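Local coordinates for protein endo-polygalacturonase (Pectobacterium carotovorum subsp. carotovorum, PDB 1BHE) that hydrolyses the alpha-1,4 links between galacturonic acid units of plant pectin as a secreted monomer, helping to macerate and soft-rot plant tissue, at residues 92-97 / 144-149; 266-271 / 295-300; 329-334 / 355-360. One frame throughout, in Å; residues are numbered along the deposited sequence.

Interaction 1: 92-97 / 144-149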
# COMPACT_ATOMS: atom_id res chain seq x y z
N VAL A 92 -16.22 -3.57 -15.27
CA VAL A 92 -15.03 -3.13 -15.97
C VAL A 92 -15.44 -2.01 -16.93
O VAL A 92 -16.41 -2.18 -17.67
CB VAL A 92 -14.35 -4.26 -16.75
CG1 VAL A 92 -13.17 -3.73 -17.57
CG2 VAL A 92 -13.89 -5.38 -15.83
N ASP A 93 -14.78 -0.86 -16.87
CA ASP A 93 -15.18 0.27 -17.72
C ASP A 93 -14.13 1.37 -17.74
O ASP A 93 -12.96 1.13 -17.45
CB ASP A 93 -16.53 0.80 -17.23
CG ASP A 93 -16.56 1.27 -15.79
OD1 ASP A 93 -15.49 1.59 -15.22
OD2 ASP A 93 -17.66 1.31 -15.21
N LYS A 94 -14.55 2.60 -18.02
CA LYS A 94 -13.68 3.76 -18.09
C LYS A 94 -13.62 4.52 -16.77
O LYS A 94 -12.99 5.58 -16.68
CB LYS A 94 -14.16 4.73 -19.17
CG LYS A 94 -13.72 4.43 -20.60
CD LYS A 94 -14.45 5.34 -21.57
CE LYS A 94 -13.95 5.18 -23.00
NZ LYS A 94 -14.00 6.47 -23.75
N ASN A 95 -14.28 4.01 -15.74
CA ASN A 95 -14.32 4.65 -14.43
C ASN A 95 -13.12 4.27 -13.58
O ASN A 95 -12.10 4.95 -13.61
CB ASN A 95 -15.65 4.32 -13.75
CG ASN A 95 -15.86 5.02 -12.42
OD1 ASN A 95 -14.98 5.69 -11.90
ND2 ASN A 95 -17.06 4.85 -11.87
N GLY A 96 -13.25 3.22 -12.77
CA GLY A 96 -12.18 2.79 -11.88
C GLY A 96 -12.41 3.24 -10.44
O GLY A 96 -11.88 2.67 -9.49
N LYS A 97 -13.29 4.21 -10.27
CA LYS A 97 -13.63 4.79 -8.98
C LYS A 97 -15.06 4.48 -8.57
O LYS A 97 -15.66 5.13 -7.71
CB LYS A 97 -13.39 6.30 -9.08
CG LYS A 97 -13.37 7.07 -7.78
CD LYS A 97 -13.08 8.55 -8.02
CE LYS A 97 -13.23 9.36 -6.74
NZ LYS A 97 -14.55 9.13 -6.09
N LYS A 144 -9.05 -6.40 -21.98
CA LYS A 144 -9.88 -5.40 -22.63
C LYS A 144 -9.26 -4.01 -22.57
O LYS A 144 -9.74 -3.06 -23.20
CB LYS A 144 -11.28 -5.38 -21.98
CG LYS A 144 -12.35 -4.69 -22.80
CD LYS A 144 -13.74 -4.95 -22.25
CE LYS A 144 -14.80 -4.67 -23.31
NZ LYS A 144 -15.96 -3.91 -22.77
N LYS A 145 -8.21 -3.84 -21.77
CA LYS A 145 -7.50 -2.58 -21.61
C LYS A 145 -8.33 -1.50 -20.92
O LYS A 145 -8.14 -0.31 -21.18
CB LYS A 145 -7.00 -2.06 -22.96
CG LYS A 145 -5.78 -2.78 -23.51
CD LYS A 145 -5.73 -2.69 -25.03
CE LYS A 145 -4.53 -1.87 -25.48
NZ LYS A 145 -4.66 -0.43 -25.13
N LEU A 146 -9.22 -1.90 -20.02
CA LEU A 146 -10.06 -0.95 -19.30
C LEU A 146 -9.78 -1.03 -17.80
O LEU A 146 -8.77 -1.61 -17.39
CB LEU A 146 -11.54 -1.17 -19.59
CG LEU A 146 -12.02 -0.87 -21.01
CD1 LEU A 146 -13.34 -1.57 -21.29
CD2 LEU A 146 -12.16 0.63 -21.24
N LYS A 147 -10.63 -0.41 -16.98
CA LYS A 147 -10.41 -0.38 -15.54
C LYS A 147 -11.48 -1.15 -14.77
O LYS A 147 -12.67 -1.04 -15.05
CB LYS A 147 -10.38 1.07 -15.05
CG LYS A 147 -9.32 1.94 -15.71
CD LYS A 147 -9.20 3.29 -15.02
CE LYS A 147 -9.11 4.42 -16.03
NZ LYS A 147 -9.98 5.56 -15.63
N GLN A 148 -11.03 -1.92 -13.77
CA GLN A 148 -11.98 -2.65 -12.93
C GLN A 148 -12.40 -1.74 -11.77
O GLN A 148 -11.65 -0.86 -11.35
CB GLN A 148 -11.41 -3.96 -12.39
CG GLN A 148 -10.32 -3.83 -11.34
CD GLN A 148 -8.94 -4.00 -11.93
OE1 GLN A 148 -8.61 -3.31 -12.90
NE2 GLN A 148 -8.14 -4.90 -11.37
N ASN A 149 -13.62 -1.94 -11.30
CA ASN A 149 -14.14 -1.19 -10.17
C ASN A 149 -14.24 -2.17 -9.01
O ASN A 149 -15.12 -3.03 -9.00
CB ASN A 149 -15.48 -0.53 -10.47
CG ASN A 149 -15.36 0.49 -11.58
OD1 ASN A 149 -15.16 1.68 -11.32
ND2 ASN A 149 -15.46 0.00 -12.82
O HOH W 1 -11.01 -0.15 -8.78
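Asn149 reaches across to Asp93 and Gly96 and grips the turn between them with both ends of its amide. From its CB the side chain leaves anti to the carbonyl carbon (chi1 -63°), which brings CG to 3.6 Å from Gly96 N. Beyond CG the amide divides its work. OD1 accepts from Gly96 N at 2.8 Å, with the donor above the amide plane, and takes a second bond from the backbone N of Gly98. ND2 gives a nearly straight bond, 2.9 Å long, to Asp93 OD1, and another to the carbonyl of Val91. With four bonds the amide can hardly flip or rotate. Asp93 OD1 is itself clasped from opposite faces of the carboxylate, by Asn149 ND2 on one and by Asn95 N on the other; the latter bond makes an Asx turn. The carboxylate and amide planes stand 75° apart. Asn95 OD1 closes another Asx turn onto Lys97 N.

Asp93 and Lys147 form an antiparallel hydrogen-bonded pair, Asp93 N to Lys147 O and Lys147 N to Asp93 O both being 2.8 Å. On the face these two share, the aliphatic chain of Lys147 passes Gly96 CA, then bends so that NZ rests above two successive carbonyls, Asn95 O at 3.0 Å and Lys94 O at 3.2 Å. Val92 CG1 packs on Leu146 CB at 3.6 Å, and Val92 also touches helix 136-144, whose C-terminal Schellman motif at Lys145 turns the chain into this strand. Taken together this is a short antiparallel two-stranded ribbon, strand 92-93 being followed by consecutive Asx turns at Asp93 and Asn95, a surface element set apart from the parallel coils of the beta-helix; the Gln148 side chain lies about 7 Å from that of Asp223, the predicted proton donor.

Interaction 2: 266-271 / 295-300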
# COMPACT_ATOMS: atom_id res chain seq x y z
N THR A 266 13.72 7.09 3.40
CA THR A 266 14.72 6.29 4.07
C THR A 266 14.25 4.85 4.27
O THR A 266 13.28 4.59 4.99
CB THR A 266 15.07 6.90 5.45
OG1 THR A 266 15.57 8.23 5.30
CG2 THR A 266 16.12 6.07 6.18
N VAL A 267 14.94 3.91 3.63
CA VAL A 267 14.65 2.49 3.75
C VAL A 267 15.83 1.80 4.44
O VAL A 267 16.93 1.84 3.90
CB VAL A 267 14.42 1.81 2.39
CG1 VAL A 267 14.07 0.34 2.58
CG2 VAL A 267 13.34 2.50 1.57
N ASP A 268 15.60 1.16 5.58
CA ASP A 268 16.65 0.47 6.31
C ASP A 268 16.14 -0.82 6.94
O ASP A 268 15.03 -0.87 7.49
CB ASP A 268 17.26 1.36 7.40
CG ASP A 268 18.41 0.67 8.12
OD1 ASP A 268 19.42 0.33 7.46
OD2 ASP A 268 18.32 0.44 9.34
N ASP A 269 16.96 -1.86 6.88
CA ASP A 269 16.64 -3.16 7.46
C ASP A 269 15.37 -3.72 6.82
O ASP A 269 14.29 -3.70 7.40
CB ASP A 269 16.51 -3.09 8.98
CG ASP A 269 16.36 -4.47 9.60
OD1 ASP A 269 16.61 -5.48 8.90
OD2 ASP A 269 16.01 -4.56 10.80
N LEU A 270 15.54 -4.23 5.61
CA LEU A 270 14.44 -4.80 4.84
C LEU A 270 14.81 -6.19 4.32
O LEU A 270 15.76 -6.32 3.54
CB LEU A 270 14.05 -3.90 3.67
CG LEU A 270 12.99 -4.44 2.71
CD1 LEU A 270 11.69 -4.75 3.44
CD2 LEU A 270 12.74 -3.47 1.57
N LYS A 271 14.06 -7.19 4.77
CA LYS A 271 14.32 -8.56 4.30
C LYS A 271 13.28 -8.90 3.23
O LYS A 271 12.08 -8.70 3.43
CB LYS A 271 14.28 -9.56 5.45
CG LYS A 271 15.62 -9.77 6.13
CD LYS A 271 15.66 -9.14 7.51
CE LYS A 271 16.13 -10.14 8.56
NZ LYS A 271 15.17 -10.23 9.69
N ARG A 295 17.47 6.88 0.16
CA ARG A 295 18.58 6.10 0.67
C ARG A 295 18.13 4.72 1.14
O ARG A 295 17.25 4.57 1.99
CB ARG A 295 19.31 6.82 1.81
CG ARG A 295 18.41 7.28 2.94
CD ARG A 295 18.98 8.50 3.66
NE ARG A 295 18.96 9.70 2.84
CZ ARG A 295 17.91 10.51 2.70
NH1 ARG A 295 16.77 10.26 3.32
NH2 ARG A 295 18.01 11.58 1.93
N TYR A 296 18.76 3.69 0.57
CA TYR A 296 18.46 2.31 0.92
C TYR A 296 19.66 1.67 1.63
O TYR A 296 20.77 1.72 1.10
CB TYR A 296 18.14 1.46 -0.30
CG TYR A 296 17.11 1.96 -1.28
CD1 TYR A 296 15.76 1.68 -1.12
CD2 TYR A 296 17.49 2.71 -2.38
CE1 TYR A 296 14.82 2.13 -2.03
CE2 TYR A 296 16.57 3.18 -3.30
CZ TYR A 296 15.23 2.88 -3.11
OH TYR A 296 14.31 3.34 -4.02
N SER A 297 19.42 1.05 2.78
CA SER A 297 20.51 0.42 3.51
C SER A 297 20.07 -0.83 4.24
O SER A 297 18.94 -0.95 4.70
CB SER A 297 21.16 1.40 4.50
OG SER A 297 20.23 1.79 5.50
N ASN A 298 20.99 -1.79 4.35
CA ASN A 298 20.74 -3.04 5.05
C ASN A 298 19.55 -3.79 4.48
O ASN A 298 18.61 -4.17 5.19
CB ASN A 298 20.58 -2.78 6.56
CG ASN A 298 20.68 -4.06 7.36
OD1 ASN A 298 21.01 -5.12 6.82
ND2 ASN A 298 20.39 -4.00 8.65
N VAL A 299 19.60 -4.02 3.17
CA VAL A 299 18.55 -4.76 2.47
C VAL A 299 19.08 -6.14 2.08
O VAL A 299 20.13 -6.23 1.43
CB VAL A 299 18.10 -4.02 1.20
CG1 VAL A 299 16.93 -4.73 0.54
CG2 VAL A 299 17.72 -2.57 1.49
N VAL A 300 18.41 -7.20 2.50
CA VAL A 300 18.82 -8.56 2.17
C VAL A 300 17.73 -9.24 1.34
O VAL A 300 16.59 -9.36 1.81
CB VAL A 300 19.12 -9.41 3.41
CG1 VAL A 300 19.49 -10.84 3.04
CG2 VAL A 300 20.25 -8.81 4.25
O HOH W 2 19.01 3.98 4.70
O HOH W 3 19.89 -1.67 10.17
O HOH W 4 18.02 -6.69 6.76
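This is an in-register parallel strand pairing between successive coils of the right-handed beta-helix, and both chains turn a corner at the same level, Asp269 beside Asn298. The axes of strands 266-268 and 295-297 come within 4.8 Å, at 5° to one another, and main-chain bonds carry the pairing through the bend, Leu270 N to Asn298 O among them.

On the inward face Val267 CG2 lies against Tyr296 CD1 at 3.7 Å, with Leu270 beside Val299 past the corner. The other face is polar. Ser297 OG, in the position between backbone N and carbonyl carbon (chi1 64°), donates to the anti side of Asp268 OD1 at 2.6 Å; water 2 in turn donates to that hydroxyl and to Val267 O. Arg295 bends at chi3 and brings NH1 to Thr266 OG1, 3.1 Å away in the guanidinium plane, while Asn264 OD1 accepts from the same nitrogen and the N-terminal Ser1 N also bonds the hydroxyl. The side chains of Asp269 and Asn298 run side by side, their planes 11° apart. Water 3 donates to Asp268 OD2 and accepts from Asn298 ND2, and Asp269 OD2 is hydrogen-bonded to His244 ND1. Apolar contacts thus fill the inside, whereas direct and water-mediated bonds tie the coils together outside and probably temper the aspartates' charge.

Interaction 3: 329-334 / 355-360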
# COMPACT_ATOMS: atom_id res chain seq x y z
N THR A 329 20.93 6.69 -3.09
CA THR A 329 22.01 5.87 -2.58
C THR A 329 21.59 4.48 -2.12
O THR A 329 20.51 4.27 -1.55
CB THR A 329 22.72 6.56 -1.39
OG1 THR A 329 21.77 6.73 -0.33
CG2 THR A 329 23.30 7.91 -1.76
N PHE A 330 22.45 3.51 -2.37
CA PHE A 330 22.27 2.14 -1.93
C PHE A 330 23.49 1.75 -1.10
O PHE A 330 24.62 1.89 -1.59
CB PHE A 330 22.11 1.15 -3.08
CG PHE A 330 20.98 1.35 -4.04
CD1 PHE A 330 21.05 2.30 -5.04
CD2 PHE A 330 19.84 0.56 -3.97
CE1 PHE A 330 20.01 2.49 -5.93
CE2 PHE A 330 18.80 0.72 -4.86
CZ PHE A 330 18.88 1.69 -5.84
N LYS A 331 23.29 1.27 0.12
CA LYS A 331 24.39 0.88 0.99
C LYS A 331 24.11 -0.43 1.71
O LYS A 331 23.05 -0.63 2.31
CB LYS A 331 24.67 1.98 2.02
CG LYS A 331 25.87 1.70 2.90
CD LYS A 331 26.31 2.95 3.66
CE LYS A 331 27.73 2.83 4.18
NZ LYS A 331 27.93 1.59 4.97
N ASP A 332 25.09 -1.34 1.67
CA ASP A 332 24.95 -2.64 2.32
C ASP A 332 23.68 -3.35 1.84
O ASP A 332 22.79 -3.67 2.62
CB ASP A 332 24.91 -2.48 3.85
CG ASP A 332 26.25 -2.03 4.41
OD1 ASP A 332 27.29 -2.44 3.85
OD2 ASP A 332 26.26 -1.28 5.40
N VAL A 333 23.62 -3.61 0.54
CA VAL A 333 22.49 -4.30 -0.08
C VAL A 333 22.99 -5.62 -0.66
O VAL A 333 23.92 -5.62 -1.47
CB VAL A 333 21.83 -3.44 -1.17
CG1 VAL A 333 20.81 -4.23 -1.98
CG2 VAL A 333 21.15 -2.21 -0.57
N THR A 334 22.41 -6.73 -0.23
CA THR A 334 22.81 -8.05 -0.70
C THR A 334 21.67 -8.81 -1.37
O THR A 334 20.53 -8.83 -0.89
CB THR A 334 23.34 -8.94 0.44
OG1 THR A 334 24.33 -8.27 1.22
CG2 THR A 334 23.94 -10.23 -0.11
N THR A 355 24.51 6.12 -6.36
CA THR A 355 25.62 5.68 -5.53
C THR A 355 25.35 4.29 -4.96
O THR A 355 24.33 4.04 -4.32
CB THR A 355 25.91 6.66 -4.39
OG1 THR A 355 26.38 7.90 -4.93
CG2 THR A 355 26.97 6.12 -3.43
N MET A 356 26.29 3.37 -5.21
CA MET A 356 26.18 2.01 -4.71
C MET A 356 27.36 1.65 -3.82
O MET A 356 28.47 1.41 -4.32
CB MET A 356 26.09 1.02 -5.87
CG MET A 356 24.98 1.27 -6.87
SD MET A 356 24.21 -0.25 -7.45
CE MET A 356 22.77 0.40 -8.28
N LYS A 357 27.15 1.60 -2.52
CA LYS A 357 28.20 1.24 -1.58
C LYS A 357 27.93 -0.14 -0.98
O LYS A 357 26.89 -0.39 -0.37
CB LYS A 357 28.36 2.27 -0.46
CG LYS A 357 28.50 3.70 -0.93
CD LYS A 357 29.34 4.53 0.03
CE LYS A 357 28.47 5.29 1.02
NZ LYS A 357 29.27 6.23 1.86
N ASN A 358 28.87 -1.06 -1.17
CA ASN A 358 28.75 -2.42 -0.67
C ASN A 358 27.47 -3.12 -1.13
O ASN A 358 26.71 -3.67 -0.33
CB ASN A 358 28.87 -2.45 0.86
CG ASN A 358 29.13 -3.84 1.40
OD1 ASN A 358 29.69 -4.70 0.72
ND2 ASN A 358 28.74 -4.07 2.65
N VAL A 359 27.23 -3.10 -2.43
CA VAL A 359 26.08 -3.75 -3.03
C VAL A 359 26.57 -5.09 -3.59
O VAL A 359 27.33 -5.09 -4.55
CB VAL A 359 25.43 -2.91 -4.14
CG1 VAL A 359 24.38 -3.69 -4.92
CG2 VAL A 359 24.80 -1.65 -3.55
N LYS A 360 26.18 -6.19 -2.95
CA LYS A 360 26.66 -7.49 -3.39
C LYS A 360 25.61 -8.35 -4.08
O LYS A 360 24.63 -8.80 -3.48
CB LYS A 360 27.23 -8.27 -2.20
CG LYS A 360 28.58 -7.77 -1.72
CD LYS A 360 28.69 -7.84 -0.20
CE LYS A 360 29.98 -8.52 0.23
NZ LYS A 360 29.73 -9.72 1.07
O HOH W 5 26.37 -6.21 1.19
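Residues 329-334 and 355-360 run parallel and in register, their end-to-end directions 2° apart, with main-chain bonds such as Lys357 N to Phe330 O (2.7 Å) continuing past a corner where Asp332 and Asn358 sit level.

Inside, Phe330 and Met356 lie side by side: Met356 CE approaches the ring obliquely, 4.1 Å from Phe330 CD1, and SD is 5.3 Å from the ring centre in a Met-aromatic contact. Thr355 O meets the edge of the same ring. Val359 CG2, anti to its carbonyl carbon, is directed at Phe330 CB, 3.9 Å off, and Ile308 packs on both Phe330 and Met356.

At the corner Asn358 ND2 meets Asp332 OD1 at 2.5 Å, shorter than such a bond should be, so its exact geometry is doubtful; the carboxylate and amide planes are nearly perpendicular at 89°. The other oxygen, Asp332 OD2, has a weak salt bridge from Lys331 NZ at 3.3 Å. Lys331 and Lys357 cross on the outer face with their CE atoms 4.1 Å apart, yet their ammonium nitrogens stay 5.7 Å from each other. Water 5 bridges Thr334 OG1 and Asn358 O. An apolar interior is thus paired with a polar outer face, on which Asp332 probably offsets part of the charge of Lys331.

Overall arrangement
Along the chain the three contacts come in series, all within the glycosyl hydrolase 28 range. Interactions 2 and 3 have centres 10 Å apart and belong to neighbouring coils of the beta-helix: strand 290-302, the second partner of interaction 2, pairs directly with strand 324-335, the first of interaction 3. Tyr296 O and Lys331 N lie 2.7 Å apart there, and the Tyr296 and Phe330 rings stack inside, so one strand from each of four successive coils stands side by side. Interaction 1 stands apart, its centre 35 Å from that of interaction 2 and 40 Å from that of interaction 3. Regular coil stacking thus builds the body, while the ribbon of interaction 1 lies on the surface, close to the predicted proton donor.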